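PDB 6G6O: Ika8 from Synthetic construct, which is a computationally designed, symmetrical eight-bladed beta-propeller built from WD40-type repeats, with no known natural function. Local coordinates for residues V109-K118 with D130-L141; V169-T179 with S190-D201. All blocks are in the same frame, centred on the assembly; numbering follows the deposited sequence.

Contact 1: V109-K118 with D130-L141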
ATOM      1  N   VAL A 109      11.525   1.779   6.974  1.00 18.12           N
ATOM      2  CA  VAL A 109      10.760   1.479   8.178  1.00 15.19           C
ATOM      3  C   VAL A 109       9.906   0.255   7.884  1.00 19.65           C
ATOM      4  O   VAL A 109       9.085   0.270   6.959  1.00 20.70           O
ATOM      5  CB  VAL A 109       9.895   2.671   8.613  1.00 19.24           C
ATOM      6  CG1 VAL A 109       9.169   2.352   9.902  1.00 16.73           C
ATOM      7  CG2 VAL A 109      10.751   3.914   8.776  1.00 21.43           C
ATOM      8  N   SER A 110      10.101  -0.806   8.664  1.00 17.72           N
ATOM      9  CA  SER A 110       9.370  -2.053   8.486  1.00 14.49           C
ATOM     10  C   SER A 110       8.509  -2.322   9.709  1.00 19.17           C
ATOM     11  O   SER A 110       8.983  -2.219  10.845  1.00 16.44           O
ATOM     12  CB  SER A 110      10.328  -3.222   8.244  1.00 14.67           C
ATOM     13  OG  SER A 110      11.337  -3.275   9.236  1.00 18.41           O
ATOM     14  N   GLY A 111       7.239  -2.654   9.471  1.00 14.20           N
ATOM     15  CA  GLY A 111       6.349  -3.105  10.514  1.00 15.67           C
ATOM     16  C   GLY A 111       6.178  -4.612  10.463  1.00 17.39           C
ATOM     17  O   GLY A 111       6.360  -5.240   9.424  1.00 17.12           O
ATOM     18  N   ALA A 112       5.830  -5.194  11.607  1.00 12.63           N
ATOM     19  CA  ALA A 112       5.720  -6.638  11.731  1.00 14.66           C
ATOM     20  C   ALA A 112       4.379  -7.007  12.345  1.00 13.68           C
ATOM     21  O   ALA A 112       3.658  -6.163  12.881  1.00 16.52           O
ATOM     22  CB  ALA A 112       6.865  -7.218  12.568  1.00 17.32           C
ATOM     23  N   ALA A 113       4.056  -8.301  12.266  1.00 21.88           N
ATOM     24  CA  ALA A 113       2.783  -8.797  12.776  1.00 18.76           C
ATOM     25  C   ALA A 113       2.742  -8.848  14.298  1.00 22.14           C
ATOM     26  O   ALA A 113       1.650  -8.903  14.874  1.00 17.01           O
ATOM     27  CB  ALA A 113       2.490 -10.184  12.201  1.00 18.73           C
ATOM     28  N   ASP A 114       3.896  -8.845  14.960  1.00 24.84           N
ATOM     29  CA  ASP A 114       3.923  -8.770  16.414  1.00 19.32           C
ATOM     30  C   ASP A 114       3.814  -7.341  16.926  1.00 21.05           C
ATOM     31  O   ASP A 114       3.779  -7.136  18.144  1.00 19.11           O
ATOM     32  CB  ASP A 114       5.195  -9.433  16.957  1.00 21.24           C
ATOM     33  CG  ASP A 114       6.475  -8.781  16.450  1.00 22.31           C
ATOM     34  OD1 ASP A 114       6.410  -7.724  15.789  1.00 24.84           O
ATOM     35  OD2 ASP A 114       7.561  -9.337  16.720  1.00 22.36           O
ATOM     36  N   GLY A 115       3.761  -6.357  16.030  1.00 18.82           N
ATOM     37  CA  GLY A 115       3.666  -4.964  16.400  1.00 15.76           C
ATOM     38  C   GLY A 115       4.972  -4.207  16.360  1.00 11.74           C
ATOM     39  O   GLY A 115       4.957  -2.977  16.482  1.00 20.43           O
ATOM     40  N   THR A 116       6.093  -4.897  16.183  1.00 18.05           N
ATOM     41  CA  THR A 116       7.390  -4.240  16.217  1.00 19.62           C
ATOM     42  C   THR A 116       7.599  -3.380  14.980  1.00 18.71           C
ATOM     43  O   THR A 116       7.165  -3.727  13.878  1.00 20.08           O
ATOM     44  CB  THR A 116       8.506  -5.277  16.327  1.00 21.31           C
ATOM     45  OG1 THR A 116       8.262  -6.344  15.403  1.00 24.35           O
ATOM     46  CG2 THR A 116       8.567  -5.842  17.739  1.00 24.74           C
ATOM     47  N   ILE A 117       8.268  -2.247  15.171  1.00 19.15           N
ATOM     48  CA  ILE A 117       8.617  -1.333  14.092  1.00 17.49           C
ATOM     49  C   ILE A 117      10.114  -1.079  14.159  1.00 18.31           C
ATOM     50  O   ILE A 117      10.631  -0.678  15.207  1.00 20.30           O
ATOM     51  CB  ILE A 117       7.841  -0.007  14.186  1.00 18.55           C
ATOM     52  CG1 ILE A 117       6.339  -0.264  14.276  1.00 21.36           C
ATOM     53  CG2 ILE A 117       8.157   0.876  12.996  1.00 24.19           C
ATOM     54  CD1 ILE A 117       5.541   0.962  14.634  1.00 21.19           C
ATOM     55  N   LYS A 118      10.807  -1.315  13.053  1.00 18.09           N
ATOM     56  CA  LYS A 118      12.247  -1.126  12.987  1.00 14.38           C
ATOM     57  C   LYS A 118      12.586  -0.125  11.894  1.00 19.89           C
ATOM     58  O   LYS A 118      11.879  -0.014  10.889  1.00 16.75           O
ATOM     59  CB  LYS A 118      12.976  -2.450  12.735  1.00 14.90           C
ATOM     60  CG  LYS A 118      12.919  -3.419  13.907  1.00 15.61           C
ATOM     61  CD  LYS A 118      13.879  -4.577  13.706  1.00 14.87           C
ATOM     62  CE  LYS A 118      13.758  -5.606  14.815  1.00 18.89           C
ATOM     63  NZ  LYS A 118      14.750  -6.703  14.648  1.00 24.02           N
ATOM     64  N   ASP A 130      14.609   0.355  17.005  1.00 29.80           N
ATOM     65  CA  ASP A 130      13.964  -0.953  17.130  1.00 23.53           C
ATOM     66  C   ASP A 130      13.039  -0.877  18.346  1.00 33.83           C
ATOM     67  O   ASP A 130      13.371  -1.334  19.443  1.00 44.71           O
ATOM     68  CB  ASP A 130      15.004  -2.068  17.262  1.00 20.25           C
ATOM     69  CG  ASP A 130      14.392  -3.413  17.609  1.00 24.44           C
ATOM     70  OD1 ASP A 130      13.199  -3.634  17.311  1.00 34.36           O
ATOM     71  OD2 ASP A 130      15.113  -4.252  18.190  1.00 29.72           O
ATOM     72  N   HIS A 131      11.866  -0.282  18.154  1.00 31.86           N
ATOM     73  CA  HIS A 131      10.904  -0.130  19.233  1.00 33.31           C
ATOM     74  C   HIS A 131       9.791  -1.164  19.111  1.00 41.69           C
ATOM     75  O   HIS A 131       9.501  -1.674  18.025  1.00 30.07           O
ATOM     76  CB  HIS A 131      10.305   1.279  19.252  1.00 32.71           C
ATOM     77  CG  HIS A 131       9.932   1.806  17.902  1.00 29.36           C
ATOM     78  ND1 HIS A 131      10.864   2.277  17.002  1.00 32.73           N
ATOM     79  CD2 HIS A 131       8.725   1.959  17.307  1.00 33.73           C
ATOM     80  CE1 HIS A 131      10.249   2.685  15.906  1.00 27.85           C
ATOM     81  NE2 HIS A 131       8.950   2.504  16.067  1.00 31.68           N
ATOM     82  N   ASP A 132       9.176  -1.478  20.255  1.00 40.16           N
ATOM     83  CA  ASP A 132       8.069  -2.424  20.272  1.00 33.08           C
ATOM     84  C   ASP A 132       6.864  -1.905  19.502  1.00 30.60           C
ATOM     85  O   ASP A 132       6.041  -2.707  19.048  1.00 38.68           O
ATOM     86  CB  ASP A 132       7.673  -2.738  21.715  1.00 44.78           C
ATOM     87  CG  ASP A 132       8.837  -3.255  22.538  1.00 47.65           C
ATOM     88  OD1 ASP A 132       9.314  -4.375  22.259  1.00 45.03           O
ATOM     89  OD2 ASP A 132       9.278  -2.536  23.460  1.00 40.78           O
ATOM     90  N   GLY A 133       6.745  -0.588  19.347  1.00 26.21           N
ATOM     91  CA  GLY A 133       5.677   0.001  18.565  1.00 22.67           C
ATOM     92  C   GLY A 133       4.290  -0.278  19.105  1.00 23.53           C
ATOM     93  O   GLY A 133       3.833   0.385  20.041  1.00 23.63           O
ATOM     94  N   HIS A 134       3.616  -1.263  18.525  1.00 20.02           N
ATOM     95  CA  HIS A 134       2.245  -1.593  18.877  1.00 15.68           C
ATOM     96  C   HIS A 134       2.177  -2.970  19.522  1.00 16.86           C
ATOM     97  O   HIS A 134       3.056  -3.816  19.338  1.00 21.50           O
ATOM     98  CB  HIS A 134       1.337  -1.556  17.641  1.00 18.71           C
ATOM     99  CG  HIS A 134       1.389  -0.262  16.889  1.00 13.23           C
ATOM    100  ND1 HIS A 134       0.339   0.631  16.872  1.00 13.33           N
ATOM    101  CD2 HIS A 134       2.362   0.288  16.125  1.00 16.08           C
ATOM    102  CE1 HIS A 134       0.664   1.676  16.133  1.00 12.43           C
ATOM    103  NE2 HIS A 134       1.887   1.494  15.668  1.00 15.21           N
ATOM    104  N   GLN A 135       1.113  -3.180  20.300  1.00 15.46           N
ATOM    105  CA  GLN A 135       0.759  -4.499  20.809  1.00 19.93           C
ATOM    106  C   GLN A 135      -0.197  -5.229  19.879  1.00 19.48           C
ATOM    107  O   GLN A 135      -1.026  -6.027  20.337  1.00 19.10           O
ATOM    108  CB  GLN A 135       0.156  -4.381  22.209  1.00 24.40           C
ATOM    109  CG  GLN A 135       1.129  -3.889  23.264  1.00 21.99           C
ATOM    110  CD  GLN A 135       0.551  -3.973  24.661  1.00 23.25           C
ATOM    111  OE1 GLN A 135      -0.302  -3.171  25.040  1.00 27.36           O
ATOM    112  NE2 GLN A 135       1.008  -4.951  25.433  1.00 28.42           N
ATOM    113  N   SER A 136      -0.103  -4.961  18.579  1.00 21.47           N
ATOM    114  CA  SER A 136      -1.007  -5.522  17.589  1.00 18.01           C
ATOM    115  C   SER A 136      -0.322  -5.441  16.236  1.00 16.97           C
ATOM    116  O   SER A 136       0.610  -4.658  16.040  1.00 15.23           O
ATOM    117  CB  SER A 136      -2.347  -4.778  17.568  1.00 16.22           C
ATOM    118  OG  SER A 136      -3.310  -5.467  16.790  1.00 27.43           O
ATOM    119  N   GLU A 137      -0.803  -6.260  15.305  1.00 20.70           N
ATOM    120  CA  GLU A 137      -0.212  -6.324  13.974  1.00 13.42           C
ATOM    121  C   GLU A 137      -0.248  -4.959  13.302  1.00 12.28           C
ATOM    122  O   GLU A 137      -1.311  -4.345  13.177  1.00 18.50           O
ATOM    123  CB  GLU A 137      -0.957  -7.353  13.127  1.00 24.59           C
ATOM    124  CG  GLU A 137      -0.403  -7.517  11.728  1.00 22.61           C
ATOM    125  CD  GLU A 137      -1.161  -8.548  10.926  1.00 20.13           C
ATOM    126  OE1 GLU A 137      -1.486  -8.266   9.753  1.00 29.86           O
ATOM    127  OE2 GLU A 137      -1.436  -9.638  11.470  1.00 26.06           O
ATOM    128  N   VAL A 138       0.921  -4.484  12.877  1.00 13.52           N
ATOM    129  CA  VAL A 138       1.003  -3.223  12.148  1.00 14.17           C
ATOM    130  C   VAL A 138       0.370  -3.410  10.776  1.00 16.64           C
ATOM    131  O   VAL A 138       0.814  -4.244   9.979  1.00 20.47           O
ATOM    132  CB  VAL A 138       2.457  -2.751  12.029  1.00 13.25           C
ATOM    133  CG1 VAL A 138       2.518  -1.388  11.360  1.00 17.70           C
ATOM    134  CG2 VAL A 138       3.119  -2.712  13.399  1.00 17.69           C
ATOM    135  N   THR A 139      -0.677  -2.633  10.493  1.00 21.29           N
ATOM    136  CA  THR A 139      -1.382  -2.735   9.226  1.00 17.21           C
ATOM    137  C   THR A 139      -1.095  -1.591   8.265  1.00 16.01           C
ATOM    138  O   THR A 139      -1.331  -1.748   7.064  1.00 25.92           O
ATOM    139  CB  THR A 139      -2.898  -2.813   9.461  1.00 18.53           C
ATOM    140  OG1 THR A 139      -3.347  -1.613  10.103  1.00 21.05           O
ATOM    141  CG2 THR A 139      -3.244  -4.010  10.333  1.00 13.36           C
ATOM    142  N   ALA A 140      -0.588  -0.460   8.752  1.00 18.67           N
ATOM    143  CA  ALA A 140      -0.318   0.692   7.905  1.00 17.21           C
ATOM    144  C   ALA A 140       0.973   1.361   8.350  1.00 23.61           C
ATOM    145  O   ALA A 140       1.314   1.364   9.536  1.00 26.05           O
ATOM    146  CB  ALA A 140      -1.474   1.699   7.940  1.00 17.21           C
ATOM    147  N   LEU A 141       1.687   1.939   7.385  1.00 24.05           N
ATOM    148  CA  LEU A 141       2.988   2.551   7.649  1.00 24.60           C
ATOM    149  C   LEU A 141       3.220   3.660   6.633  1.00 26.08           C
ATOM    150  O   LEU A 141       3.421   3.380   5.448  1.00 32.38           O
ATOM    151  CB  LEU A 141       4.106   1.515   7.579  1.00 26.29           C
ATOM    152  CG  LEU A 141       4.806   1.091   8.871  1.00 26.55           C
ATOM    153  CD1 LEU A 141       6.188   0.539   8.555  1.00 21.43           C
ATOM    154  CD2 LEU A 141       4.904   2.249   9.849  1.00 23.73           C
TER

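Contact 2: V169-T179 with S190-D201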
ATOM      1  N   VAL A 169       3.408  12.933  19.433  1.00 36.36           N
ATOM      2  CA  VAL A 169       2.092  13.136  20.024  1.00 28.93           C
ATOM      3  C   VAL A 169       1.433  11.775  20.208  1.00 28.11           C
ATOM      4  O   VAL A 169       1.880  10.763  19.666  1.00 33.62           O
ATOM      5  CB  VAL A 169       1.195  14.053  19.164  1.00 38.42           C
ATOM      6  CG1 VAL A 169       1.656  15.498  19.263  1.00 41.94           C
ATOM      7  CG2 VAL A 169       1.189  13.581  17.719  1.00 40.03           C
ATOM      8  N   SER A 170       0.354  11.763  20.985  1.00 30.42           N
ATOM      9  CA  SER A 170      -0.423  10.558  21.240  1.00 27.51           C
ATOM     10  C   SER A 170      -1.827  10.749  20.691  1.00 25.72           C
ATOM     11  O   SER A 170      -2.488  11.748  20.995  1.00 35.15           O
ATOM     12  CB  SER A 170      -0.468  10.235  22.736  1.00 40.35           C
ATOM     13  OG  SER A 170      -1.212  11.207  23.448  1.00 55.16           O
ATOM     14  N   LEU A 171      -2.278   9.795  19.881  1.00 27.66           N
ATOM     15  CA  LEU A 171      -3.571   9.868  19.216  1.00 23.26           C
ATOM     16  C   LEU A 171      -4.519   8.829  19.797  1.00 23.63           C
ATOM     17  O   LEU A 171      -4.107   7.710  20.121  1.00 24.75           O
ATOM     18  CB  LEU A 171      -3.418   9.654  17.707  1.00 23.20           C
ATOM     19  CG  LEU A 171      -2.316  10.473  17.029  1.00 20.15           C
ATOM     20  CD1 LEU A 171      -2.180  10.086  15.567  1.00 24.48           C
ATOM     21  CD2 LEU A 171      -2.589  11.963  17.168  1.00 25.96           C
ATOM     22  N   GLU A 172      -5.794   9.207  19.926  1.00 25.84           N
ATOM     23  CA  GLU A 172      -6.786   8.292  20.481  1.00 26.55           C
ATOM     24  C   GLU A 172      -7.003   7.084  19.578  1.00 28.34           C
ATOM     25  O   GLU A 172      -7.369   6.007  20.063  1.00 32.03           O
ATOM     26  CB  GLU A 172      -8.105   9.032  20.716  1.00 31.11           C
ATOM     27  CG  GLU A 172      -9.204   8.183  21.339  1.00 39.52           C
ATOM     28  CD  GLU A 172     -10.486   8.963  21.570  1.00 45.10           C
ATOM     29  OE1 GLU A 172     -11.145   8.733  22.607  1.00 50.29           O
ATOM     30  OE2 GLU A 172     -10.836   9.805  20.716  1.00 42.75           O
ATOM     31  N   GLY A 173      -6.778   7.236  18.276  1.00 26.19           N
ATOM     32  CA  GLY A 173      -6.929   6.112  17.377  1.00 21.20           C
ATOM     33  C   GLY A 173      -8.388   5.750  17.148  1.00 18.19           C
ATOM     34  O   GLY A 173      -9.311   6.519  17.421  1.00 19.95           O
ATOM     35  N   HIS A 174      -8.583   4.538  16.641  1.00 19.65           N
ATOM     36  CA  HIS A 174      -9.897   4.039  16.273  1.00 21.36           C
ATOM     37  C   HIS A 174     -10.254   2.829  17.126  1.00 19.72           C
ATOM     38  O   HIS A 174      -9.418   2.271  17.841  1.00 23.16           O
ATOM     39  CB  HIS A 174      -9.946   3.661  14.786  1.00 26.69           C
ATOM     40  CG  HIS A 174      -9.578   4.781  13.862  1.00 13.72           C
ATOM     41  ND1 HIS A 174     -10.458   5.301  12.939  1.00 17.19           N
ATOM     42  CD2 HIS A 174      -8.426   5.476  13.716  1.00 17.41           C
ATOM     43  CE1 HIS A 174      -9.864   6.270  12.265  1.00 17.65           C
ATOM     44  NE2 HIS A 174      -8.630   6.396  12.718  1.00 18.30           N
ATOM     45  N   GLN A 175     -11.520   2.428  17.042  1.00 22.52           N
ATOM     46  CA  GLN A 175     -11.990   1.185  17.634  1.00 24.27           C
ATOM     47  C   GLN A 175     -11.971   0.028  16.643  1.00 24.73           C
ATOM     48  O   GLN A 175     -12.563  -1.020  16.919  1.00 30.08           O
ATOM     49  CB  GLN A 175     -13.404   1.360  18.192  1.00 33.18           C
ATOM     50  CG  GLN A 175     -13.595   2.591  19.061  1.00 29.32           C
ATOM     51  CD  GLN A 175     -15.035   2.764  19.509  1.00 34.94           C
ATOM     52  OE1 GLN A 175     -15.664   1.821  19.990  1.00 35.50           O
ATOM     53  NE2 GLN A 175     -15.564   3.972  19.348  1.00 32.43           N
ATOM     54  N   SER A 176     -11.313   0.197  15.498  1.00 29.51           N
ATOM     55  CA  SER A 176     -11.256  -0.832  14.472  1.00 23.59           C
ATOM     56  C   SER A 176      -9.891  -0.795  13.804  1.00 20.75           C
ATOM     57  O   SER A 176      -9.182   0.213  13.849  1.00 20.81           O
ATOM     58  CB  SER A 176     -12.363  -0.650  13.426  1.00 29.59           C
ATOM     59  OG  SER A 176     -12.382  -1.731  12.510  1.00 30.68           O
ATOM     60  N   ALA A 177      -9.539  -1.911  13.168  1.00 27.18           N
ATOM     61  CA  ALA A 177      -8.230  -2.053  12.546  1.00 20.70           C
ATOM     62  C   ALA A 177      -7.980  -0.943  11.532  1.00 18.70           C
ATOM     63  O   ALA A 177      -8.854  -0.599  10.733  1.00 27.47           O
ATOM     64  CB  ALA A 177      -8.114  -3.418  11.868  1.00 22.23           C
ATOM     65  N   ILE A 178      -6.775  -0.378  11.579  1.00 18.12           N
ATOM     66  CA  ILE A 178      -6.396   0.670  10.643  1.00 19.05           C
ATOM     67  C   ILE A 178      -6.149   0.054   9.274  1.00 24.18           C
ATOM     68  O   ILE A 178      -5.422  -0.939   9.146  1.00 21.18           O
ATOM     69  CB  ILE A 178      -5.151   1.417  11.144  1.00 18.65           C
ATOM     70  CG1 ILE A 178      -5.359   1.905  12.578  1.00 19.55           C
ATOM     71  CG2 ILE A 178      -4.816   2.574  10.219  1.00 18.26           C
ATOM     72  CD1 ILE A 178      -6.557   2.802  12.747  1.00 15.54           C
ATOM     73  N   THR A 179      -6.753   0.639   8.242  1.00 24.48           N
ATOM     74  CA  THR A 179      -6.548   0.185   6.873  1.00 22.09           C
ATOM     75  C   THR A 179      -5.595   1.078   6.089  1.00 22.92           C
ATOM     76  O   THR A 179      -4.812   0.574   5.280  1.00 24.69           O
ATOM     77  CB  THR A 179      -7.887   0.089   6.133  1.00 21.34           C
ATOM     78  OG1 THR A 179      -8.451   1.396   5.981  1.00 27.34           O
ATOM     79  CG2 THR A 179      -8.859  -0.789   6.905  1.00 18.30           C
ATOM     80  N   SER A 190      -6.369   9.199   9.416  1.00 24.88           N
ATOM     81  CA  SER A 190      -6.350   7.746   9.472  1.00 20.06           C
ATOM     82  C   SER A 190      -7.737   7.217   9.150  1.00 14.07           C
ATOM     83  O   SER A 190      -8.743   7.899   9.360  1.00 19.07           O
ATOM     84  CB  SER A 190      -5.897   7.233  10.848  1.00 18.35           C
ATOM     85  OG  SER A 190      -6.817   7.604  11.862  1.00 23.41           O
ATOM     86  N   GLY A 191      -7.778   6.006   8.630  1.00 21.00           N
ATOM     87  CA  GLY A 191      -9.040   5.346   8.333  1.00 16.66           C
ATOM     88  C   GLY A 191      -9.032   3.927   8.845  1.00 16.71           C
ATOM     89  O   GLY A 191      -8.045   3.206   8.701  1.00 20.23           O
ATOM     90  N   ALA A 192     -10.144   3.531   9.454  1.00 20.54           N
ATOM     91  CA  ALA A 192     -10.285   2.212  10.050  1.00 21.46           C
ATOM     92  C   ALA A 192     -11.253   1.366   9.234  1.00 24.41           C
ATOM     93  O   ALA A 192     -11.996   1.863   8.385  1.00 27.49           O
ATOM     94  CB  ALA A 192     -10.760   2.321  11.503  1.00 24.92           C
ATOM     95  N   ALA A 193     -11.240   0.063   9.520  1.00 22.62           N
ATOM     96  CA  ALA A 193     -12.039  -0.899   8.770  1.00 27.30           C
ATOM     97  C   ALA A 193     -13.539  -0.715   8.959  1.00 30.56           C
ATOM     98  O   ALA A 193     -14.312  -1.280   8.178  1.00 33.02           O
ATOM     99  CB  ALA A 193     -11.642  -2.323   9.162  1.00 24.93           C
ATOM    100  N   ASP A 194     -13.973   0.046   9.961  1.00 31.33           N
ATOM    101  CA  ASP A 194     -15.392   0.259  10.208  1.00 27.10           C
ATOM    102  C   ASP A 194     -15.955   1.446   9.437  1.00 25.27           C
ATOM    103  O   ASP A 194     -17.111   1.820   9.655  1.00 33.12           O
ATOM    104  CB  ASP A 194     -15.649   0.446  11.707  1.00 32.38           C
ATOM    105  CG  ASP A 194     -14.749   1.498  12.331  1.00 30.06           C
ATOM    106  OD1 ASP A 194     -14.029   2.191  11.585  1.00 28.06           O
ATOM    107  OD2 ASP A 194     -14.759   1.626  13.574  1.00 39.25           O
ATOM    108  N   GLY A 195     -15.168   2.045   8.546  1.00 27.86           N
ATOM    109  CA  GLY A 195     -15.609   3.183   7.774  1.00 23.05           C
ATOM    110  C   GLY A 195     -15.293   4.531   8.381  1.00 28.52           C
ATOM    111  O   GLY A 195     -15.455   5.550   7.698  1.00 34.08           O
ATOM    112  N   THR A 196     -14.845   4.576   9.632  1.00 27.15           N
ATOM    113  CA  THR A 196     -14.555   5.850  10.274  1.00 26.13           C
ATOM    114  C   THR A 196     -13.276   6.459   9.712  1.00 22.38           C
ATOM    115  O   THR A 196     -12.321   5.751   9.383  1.00 24.86           O
ATOM    116  CB  THR A 196     -14.425   5.673  11.788  1.00 27.80           C
ATOM    117  OG1 THR A 196     -13.374   4.743  12.076  1.00 28.89           O
ATOM    118  CG2 THR A 196     -15.728   5.160  12.380  1.00 25.08           C
ATOM    119  N   ILE A 197     -13.266   7.785   9.601  1.00 18.59           N
ATOM    120  CA  ILE A 197     -12.102   8.536   9.153  1.00 21.70           C
ATOM    121  C   ILE A 197     -11.854   9.650  10.158  1.00 24.72           C
ATOM    122  O   ILE A 197     -12.756  10.447  10.443  1.00 29.04           O
ATOM    123  CB  ILE A 197     -12.297   9.109   7.735  1.00 30.82           C
ATOM    124  CG1 ILE A 197     -12.143   8.001   6.687  1.00 23.03           C
ATOM    125  CG2 ILE A 197     -11.317  10.248   7.474  1.00 26.77           C
ATOM    126  CD1 ILE A 197     -10.721   7.784   6.217  1.00 23.16           C
ATOM    127  N   LYS A 198     -10.639   9.704  10.697  1.00 24.94           N
ATOM    128  CA  LYS A 198     -10.299  10.635  11.764  1.00 27.06           C
ATOM    129  C   LYS A 198      -9.123  11.500  11.339  1.00 25.41           C
ATOM    130  O   LYS A 198      -8.097  10.985  10.882  1.00 24.00           O
ATOM    131  CB  LYS A 198      -9.979   9.880  13.055  1.00 22.54           C
ATOM    132  CG  LYS A 198     -11.184   9.155  13.636  1.00 21.60           C
ATOM    133  CD  LYS A 198     -10.932   8.692  15.058  1.00 23.94           C
ATOM    134  CE  LYS A 198     -12.159   8.014  15.638  1.00 21.36           C
ATOM    135  NZ  LYS A 198     -11.977   7.691  17.077  1.00 34.62           N
ATOM    136  N   VAL A 199      -9.279  12.812  11.495  1.00 31.07           N
ATOM    137  CA  VAL A 199      -8.265  13.793  11.126  1.00 30.78           C
ATOM    138  C   VAL A 199      -7.671  14.356  12.409  1.00 30.78           C
ATOM    139  O   VAL A 199      -8.391  14.932  13.234  1.00 30.95           O
ATOM    140  CB  VAL A 199      -8.853  14.908  10.249  1.00 29.44           C
ATOM    141  CG1 VAL A 199      -7.864  16.052  10.108  1.00 27.35           C
ATOM    142  CG2 VAL A 199      -9.236  14.353   8.890  1.00 25.97           C
ATOM    143  N   TRP A 200      -6.363  14.192  12.576  1.00 26.19           N
ATOM    144  CA  TRP A 200      -5.678  14.549  13.807  1.00 27.89           C
ATOM    145  C   TRP A 200      -4.772  15.751  13.597  1.00 32.13           C
ATOM    146  O   TRP A 200      -4.451  16.132  12.469  1.00 36.10           O
ATOM    147  CB  TRP A 200      -4.844  13.379  14.333  1.00 26.17           C
ATOM    148  CG  TRP A 200      -5.584  12.095  14.385  1.00 25.75           C
ATOM    149  CD1 TRP A 200      -5.647  11.145  13.411  1.00 26.93           C
ATOM    150  CD2 TRP A 200      -6.373  11.608  15.475  1.00 22.47           C
ATOM    151  NE1 TRP A 200      -6.428  10.095  13.825  1.00 30.13           N
ATOM    152  CE2 TRP A 200      -6.885  10.355  15.090  1.00 24.66           C
ATOM    153  CE3 TRP A 200      -6.696  12.111  16.738  1.00 27.17           C
ATOM    154  CZ2 TRP A 200      -7.701   9.597  15.923  1.00 24.51           C
ATOM    155  CZ3 TRP A 200      -7.507  11.357  17.564  1.00 27.22           C
ATOM    156  CH2 TRP A 200      -8.001  10.114  17.152  1.00 26.36           C
ATOM    157  N   ASP A 201      -4.353  16.337  14.712  1.00 39.87           N
ATOM    158  CA  ASP A 201      -3.379  17.417  14.714  1.00 33.64           C
ATOM    159  C   ASP A 201      -2.026  16.839  15.112  1.00 34.15           C
ATOM    160  O   ASP A 201      -1.892  16.260  16.194  1.00 43.97           O
ATOM    161  CB  ASP A 201      -3.801  18.539  15.659  1.00 36.84           C
ATOM    162  CG  ASP A 201      -3.006  19.810  15.446  1.00 39.44           C
ATOM    163  OD1 ASP A 201      -1.807  19.830  15.794  1.00 43.33           O
ATOM    164  OD2 ASP A 201      -3.571  20.791  14.917  1.00 37.48           O
TER
HETATM  165  O   HOH W   1     -13.334   3.461  15.654  1.00 28.62           O
HETATM  166  O   HOH W   2     -14.649   5.801  16.878  1.00 32.82           O

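Contact 1: V109-K118 with D130-L141
Ile117 reaches from the hairpin of its blade's two middle strands toward the end of strand 127-131 and the loop and strand that follow. Ile117 CB lies 3.3 Å and Ile117 CG2 3.6 Å from His131 NE2, a ring nitrogen buried here without a partner in the model. The other branch starts beside the backbone N (chi1 -53°), which turns Ile117 CG1 toward Val138 CG2 at 4.1 Å. Its tip, Ile117 CD1, arrives in the plane of the His134 ring, at the edge, 3.6 Å from His134 CD2; the nitrogens of that ring are taken by Ser150 and Thr156.

The Ile117 backbone is paired too: its N donates to His131 O and its O accepts from His131 N, while the same O sits over the centre of the His131 ring. His134 N gives a nearly straight bond (176°) to Gly115 O, and Val138 N bonds to Ala112 O at 3.2 Å. Gly115 N meets that oxygen from the opposite face, closing the type I turn 112-115. Here the outer strand of one WD40 blade pairs with 117-121, and the chain then crosses through residues 132-137 to strand 138-144, innermost in the next blade, the blade-to-blade connection of a beta-propeller.

Contact 2: V169-T179 with S190-D201
His174 is held at both ring nitrogens. His174 ND1 donates to Thr196 OG1 at 3.1 Å, the oxygen lying almost exactly in the ring plane, and NE2 pairs with Ser190 OG in a modelled separation too short to be taken literally. Chi1 of -57° swings the imidazole beside its own backbone N and in among the strands 187-192 and 197-201. One face of the ring is covered by the extended chain of Lys198, whose CD sits 3.9 Å from the ring centroid in a CH-pi contact. Beyond the ring, Lys198 NZ donates to Gly173 O at 2.9 Å, in the carbonyl plane, and has a weak further bond to a water that also takes Gln175 NE2.

Ser190 OG has a second partner: Trp200 NE1 donates to it at 3.2 Å, nearly straight and in the indole plane. Thr196 OG1 in turn donates a hydrogen bond to Asp194 OD1, which Thr196 N also reaches from the same face of the carboxylate, forming an Asx turn. Asp194, His174, Ser190 and Trp200 correspond to the Asp-His-Ser-Trp tetrad of WD40 repeats, with Thr196 OG1 relaying between aspartate and histidine; together they tie the loop before the innermost strand to the two middle strands of the blade.

Over the indole's six-membered ring lies Leu171 CB, 4.2 Å from the centroid. The other oxygen of the aspartate, OD2, receives a bond from a water that accepts from Gln175 N, so the loop gains a solvent-mediated link. At the far end Ala177 O takes Ala193 N at 2.8 Å. Gly191 O accepts twice, from Thr179 N at 2.9 Å and from Thr179 OG1 at a longer 3.3 Å, the hydroxyl standing above the carbonyl plane.

The two contacts follow one another in sequence, and their centres lie about 16 Å apart. Both reach the sheet of strands 138-144 to 167-170: contact 1 enters at its innermost strand, and contact 2 leaves from its outermost strand for the following blade. They meet directly where Thr139 OG1 approaches Ile178 O, probably hydrogen-bonded, though the modelled 2.4 Å is too short to be taken literally, while Ala140 CB packs 4.1 Å from Ile178 CG2. The innermost strands 138-144 and 178-184 of these two neighbouring blades thus touch. No active site is known; a glycerol, probably from the crystallisation liquor, lies about 5 Å from the side chain of Leu141 in contact 1.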